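Local coordinates for protein alkaline phosphatase (Thermus thermophilus, PDB 7KWD) that probably hydrolyses phosphate monoesters as a homodimeric alkaline phosphatase that binds zinc and magnesium ions, at residues 50-55 against 320-325; 281-286 against 424-429. All blocks are in the same frame, centred on the assembly; numbering follows the deposited sequence.

Interaction 1 of 2, residues 50-55 against 320-325; sequences SWEDYA and TGVGGL
Three waters carry the polar side of this contact, since Ser50, Glu52 and Asp53 share no direct hydrogen bond with residues 320-325. One water has four partners: it donates to Asp53 OD1 and Thr320 O and accepts from Ser50 OG and from Gly323 N, the last at 2.8 Å. A second water ties Asp53 OD1 to Gly323 O. The third donates hydrogen bonds to Glu52 O and Glu52 OE2 and accepts one from Leu325 N, 2.9 Å away. Direct touching is mostly by carbon atoms: Val322 CG1 sits 3.6 Å from Ser50 CB, Glu52 CB lies 3.4 Å from Gly323 O, and Val322 CG2 meets Glu52 CG at 3.8 Å, these two side chains crossing at about a right angle. Bent at chi2 (-65°), Glu52 lays OE2 3.6 Å from Gly324 CA, and its other oxygen, OE1, bonds to Thr434 of the second subunit. Ser50 OG lies between its own N and carbonyl carbon (chi1 76°) and accepts from Asp53 N at 3.1 Å; in return Ser50 N meets Asp53 OD2 from above the carboxylate plane, an oxygen also bound by Asn278. With an alanine here in place of Ser50, Asp53 N is likely to lose its capping acceptor and the four-bonded water one of its two donors. The arrangement is a capping box at the start of helix 51-65, set at the dimer interface of the alkaline phosphatase fold.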
# COMPACT_ATOMS: atom_id res chain seq x y z
N SER A 50 -6.71 2.41 -1.02
CA SER A 50 -5.35 1.92 -0.85
C SER A 50 -5.23 0.49 -1.34
O SER A 50 -6.23 -0.17 -1.64
CB SER A 50 -4.96 2.00 0.63
OG SER A 50 -5.57 0.96 1.34
N TRP A 51 -3.98 0.01 -1.40
CA TRP A 51 -3.74 -1.38 -1.77
C TRP A 51 -4.12 -2.32 -0.64
O TRP A 51 -4.39 -3.51 -0.89
CB TRP A 51 -2.26 -1.57 -2.18
CG TRP A 51 -1.95 -0.87 -3.51
CD1 TRP A 51 -1.09 0.18 -3.72
CD2 TRP A 51 -2.51 -1.19 -4.79
NE1 TRP A 51 -1.11 0.54 -5.05
CE2 TRP A 51 -1.97 -0.30 -5.72
CE3 TRP A 51 -3.43 -2.16 -5.24
CZ2 TRP A 51 -2.30 -0.35 -7.08
CZ3 TRP A 51 -3.75 -2.21 -6.58
CH2 TRP A 51 -3.18 -1.30 -7.49
N GLU A 52 -4.21 -1.84 0.60
CA GLU A 52 -4.75 -2.70 1.63
C GLU A 52 -6.24 -2.91 1.41
O GLU A 52 -6.73 -4.03 1.52
CB GLU A 52 -4.49 -2.15 3.03
CG GLU A 52 -3.02 -1.93 3.37
CD GLU A 52 -2.19 -3.21 3.42
OE1 GLU A 52 -0.95 -3.09 3.39
OE2 GLU A 52 -2.75 -4.33 3.49
N ASP A 53 -6.98 -1.84 1.06
CA ASP A 53 -8.39 -2.02 0.76
C ASP A 53 -8.57 -3.03 -0.36
O ASP A 53 -9.52 -3.83 -0.37
CB ASP A 53 -9.09 -0.72 0.30
CG ASP A 53 -8.89 0.46 1.27
OD1 ASP A 53 -8.77 0.22 2.49
OD2 ASP A 53 -8.88 1.62 0.80
N TYR A 54 -7.73 -2.91 -1.39
CA TYR A 54 -7.85 -3.78 -2.54
C TYR A 54 -7.75 -5.24 -2.10
O TYR A 54 -8.56 -6.07 -2.50
CB TYR A 54 -6.79 -3.46 -3.59
CG TYR A 54 -6.86 -4.50 -4.68
CD1 TYR A 54 -7.84 -4.44 -5.68
CD2 TYR A 54 -6.00 -5.59 -4.67
CE1 TYR A 54 -7.93 -5.43 -6.67
CE2 TYR A 54 -6.08 -6.56 -5.63
CZ TYR A 54 -7.05 -6.50 -6.62
OH TYR A 54 -7.09 -7.50 -7.54
N ALA A 55 -6.73 -5.55 -1.30
CA ALA A 55 -6.49 -6.93 -0.90
C ALA A 55 -7.67 -7.50 -0.13
O ALA A 55 -8.03 -8.67 -0.31
CB ALA A 55 -5.22 -6.99 -0.04
N THR A 320 -5.86 6.20 2.05
CA THR A 320 -6.34 6.70 3.33
C THR A 320 -6.39 5.57 4.35
O THR A 320 -6.90 4.47 4.05
CB THR A 320 -7.71 7.35 3.19
OG1 THR A 320 -7.57 8.45 2.31
CG2 THR A 320 -8.24 7.85 4.56
N GLY A 321 -5.90 5.86 5.54
CA GLY A 321 -5.86 4.92 6.63
C GLY A 321 -4.43 4.59 7.01
O GLY A 321 -3.78 5.39 7.69
N VAL A 322 -3.89 3.45 6.58
CA VAL A 322 -4.56 2.51 5.71
C VAL A 322 -4.97 1.31 6.53
O VAL A 322 -4.32 1.00 7.55
CB VAL A 322 -3.64 2.09 4.53
CG1 VAL A 322 -3.37 3.28 3.61
CG2 VAL A 322 -2.36 1.47 5.00
N GLY A 323 -6.02 0.63 6.07
CA GLY A 323 -6.65 -0.45 6.79
C GLY A 323 -6.24 -1.82 6.30
O GLY A 323 -6.86 -2.41 5.41
N GLY A 324 -5.21 -2.37 6.93
CA GLY A 324 -4.59 -3.60 6.46
C GLY A 324 -5.04 -4.83 7.23
O GLY A 324 -5.06 -4.83 8.47
N LEU A 325 -5.42 -5.85 6.48
CA LEU A 325 -5.57 -7.19 7.03
C LEU A 325 -4.19 -7.71 7.39
O LEU A 325 -3.32 -7.79 6.53
CB LEU A 325 -6.24 -8.12 6.03
CG LEU A 325 -6.54 -9.51 6.60
CD1 LEU A 325 -7.81 -9.55 7.52
CD2 LEU A 325 -6.71 -10.47 5.41
O HOH W 1 -6.87 1.77 3.65
O HOH W 2 -5.05 -5.52 3.63
O HOH W 3 -9.41 -1.60 4.51

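Interaction 2 of 2, residues 281-286 against 424-429; sequences NDAGAT and PNIGWS
Stacking dominates: Asn281 lies over one face of the Trp428 indole, its amide and the ring only 12° apart in plane. With CG beside its own backbone N, chi1 of -78° turns the amide over the pyrrole end, Asn281 CG 3.2 Å from Trp428 CG, and OD1 reaches back to Trp428 CB. Asn281 CA stands over the six-membered ring, a CH-pi contact 3.5 Å from the Trp428 centroid and 13° off the normal. Apolar contacts come next. Ala283 CB touches Ile426 CD1 at 3.5 Å and Trp428 CZ2 at 3.9 Å. Two polar atoms, Ala283 N and Thr286 OG1, approach the edge of the indole near its plane. Hydrogen bonds stay on the flanks: Asn281 OD1 is bound by Gln401, its ND2 donates to the carbonyls of Asn278 and Ser430, and Thr286 OG1 pairs with Asn278. Asp282 caps the next helix, OD1 accepting from Ala285 N at 3.1 Å, and its OD2 forms a salt bridge with Lys373. Asn281, at positive phi, is the C-prime residue of a Schellman motif closing helix 273-280, which carries the zinc ligands Asp275 and His279, just before Asp282 opens helix 283-306.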
# COMPACT_ATOMS: atom_id res chain seq x y z
N ASN A 281 -11.98 4.33 10.05
CA ASN A 281 -11.30 3.07 10.38
C ASN A 281 -12.32 1.94 10.43
O ASN A 281 -12.26 1.09 11.32
CB ASN A 281 -10.55 3.13 11.70
CG ASN A 281 -9.22 3.85 11.62
OD1 ASN A 281 -8.43 3.74 12.54
ND2 ASN A 281 -8.98 4.61 10.53
N ASP A 282 -13.29 1.96 9.52
CA ASP A 282 -14.37 0.98 9.45
C ASP A 282 -14.17 0.10 8.22
O ASP A 282 -14.66 0.39 7.12
CB ASP A 282 -15.70 1.70 9.42
CG ASP A 282 -16.88 0.74 9.40
OD1 ASP A 282 -16.66 -0.48 9.17
OD2 ASP A 282 -18.02 1.20 9.60
N ALA A 283 -13.48 -1.02 8.42
CA ALA A 283 -13.15 -1.91 7.31
C ALA A 283 -14.39 -2.44 6.59
O ALA A 283 -14.36 -2.66 5.37
CB ALA A 283 -12.29 -3.07 7.82
N GLY A 284 -15.48 -2.65 7.32
CA GLY A 284 -16.68 -3.19 6.69
C GLY A 284 -17.36 -2.16 5.80
O GLY A 284 -17.90 -2.49 4.75
N ALA A 285 -17.35 -0.90 6.22
CA ALA A 285 -17.90 0.12 5.34
C ALA A 285 -17.03 0.32 4.09
O ALA A 285 -17.54 0.44 2.98
CB ALA A 285 -18.07 1.44 6.10
N THR A 286 -15.71 0.31 4.27
CA THR A 286 -14.80 0.40 3.12
C THR A 286 -15.07 -0.71 2.12
O THR A 286 -15.16 -0.47 0.92
CB THR A 286 -13.36 0.34 3.60
OG1 THR A 286 -13.14 1.41 4.50
CG2 THR A 286 -12.42 0.42 2.42
N PRO A 424 -12.22 -8.65 13.62
CA PRO A 424 -11.37 -8.56 12.42
C PRO A 424 -9.96 -8.13 12.75
O PRO A 424 -9.74 -7.11 13.40
CB PRO A 424 -12.10 -7.53 11.55
CG PRO A 424 -13.55 -7.63 11.95
CD PRO A 424 -13.49 -7.91 13.46
N ASN A 425 -8.98 -8.94 12.29
CA ASN A 425 -7.57 -8.58 12.29
C ASN A 425 -7.22 -7.60 11.16
O ASN A 425 -6.33 -7.84 10.33
CB ASN A 425 -6.71 -9.83 12.22
CG ASN A 425 -7.11 -10.76 11.10
OD1 ASN A 425 -8.26 -11.17 11.00
ND2 ASN A 425 -6.15 -11.09 10.24
N ILE A 426 -7.92 -6.46 11.16
CA ILE A 426 -7.66 -5.33 10.27
C ILE A 426 -7.32 -4.12 11.15
O ILE A 426 -8.13 -3.71 11.99
CB ILE A 426 -8.86 -5.02 9.36
CG1 ILE A 426 -9.34 -6.29 8.67
CG2 ILE A 426 -8.49 -3.97 8.30
CD1 ILE A 426 -10.72 -6.24 8.10
N GLY A 427 -6.11 -3.59 11.01
CA GLY A 427 -5.69 -2.42 11.73
C GLY A 427 -5.47 -1.25 10.78
O GLY A 427 -5.59 -1.39 9.56
N TRP A 428 -5.11 -0.10 11.37
CA TRP A 428 -5.12 1.18 10.66
C TRP A 428 -3.90 2.00 11.05
O TRP A 428 -3.59 2.11 12.24
CB TRP A 428 -6.39 1.99 10.99
CG TRP A 428 -7.58 1.23 10.66
CD1 TRP A 428 -8.18 0.30 11.43
CD2 TRP A 428 -8.33 1.29 9.44
NE1 TRP A 428 -9.27 -0.23 10.77
CE2 TRP A 428 -9.38 0.36 9.55
CE3 TRP A 428 -8.21 2.05 8.28
CZ2 TRP A 428 -10.31 0.16 8.54
CZ3 TRP A 428 -9.13 1.84 7.25
CH2 TRP A 428 -10.17 0.89 7.39
N SER A 429 -3.20 2.52 10.04
CA SER A 429 -2.04 3.37 10.31
C SER A 429 -2.48 4.68 10.98
O SER A 429 -1.73 5.26 11.76
CB SER A 429 -1.28 3.71 9.03
OG SER A 429 -1.12 2.62 8.15

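In the fold
Both contacts are buried, and they adjoin: residues 320-325 and 424-429 lie on antiparallel neighbouring strands, with Gly324 N 2.8 Å from Gly427 O and Gly323 CA packed 3.3 Å from Trp428 CE3. Interaction 1 pairs a strand with the start of helix 51-65; interaction 2 sets a strand against the turn from helix 273-280 into helix 283-306. Their chemistry diverges. Water bridges and the meeting of Val322 with Ser50 and Glu52 make the first, whereas a large indole under an amide makes up most of the second. Helix 273-280 links them, Asn278 reaching Asp53 in one and Asn281 and Thr286 in the other. Both also touch the second subunit, through Glu52 and Val322 in interaction 1 and through Trp428 and Ser429 in interaction 2.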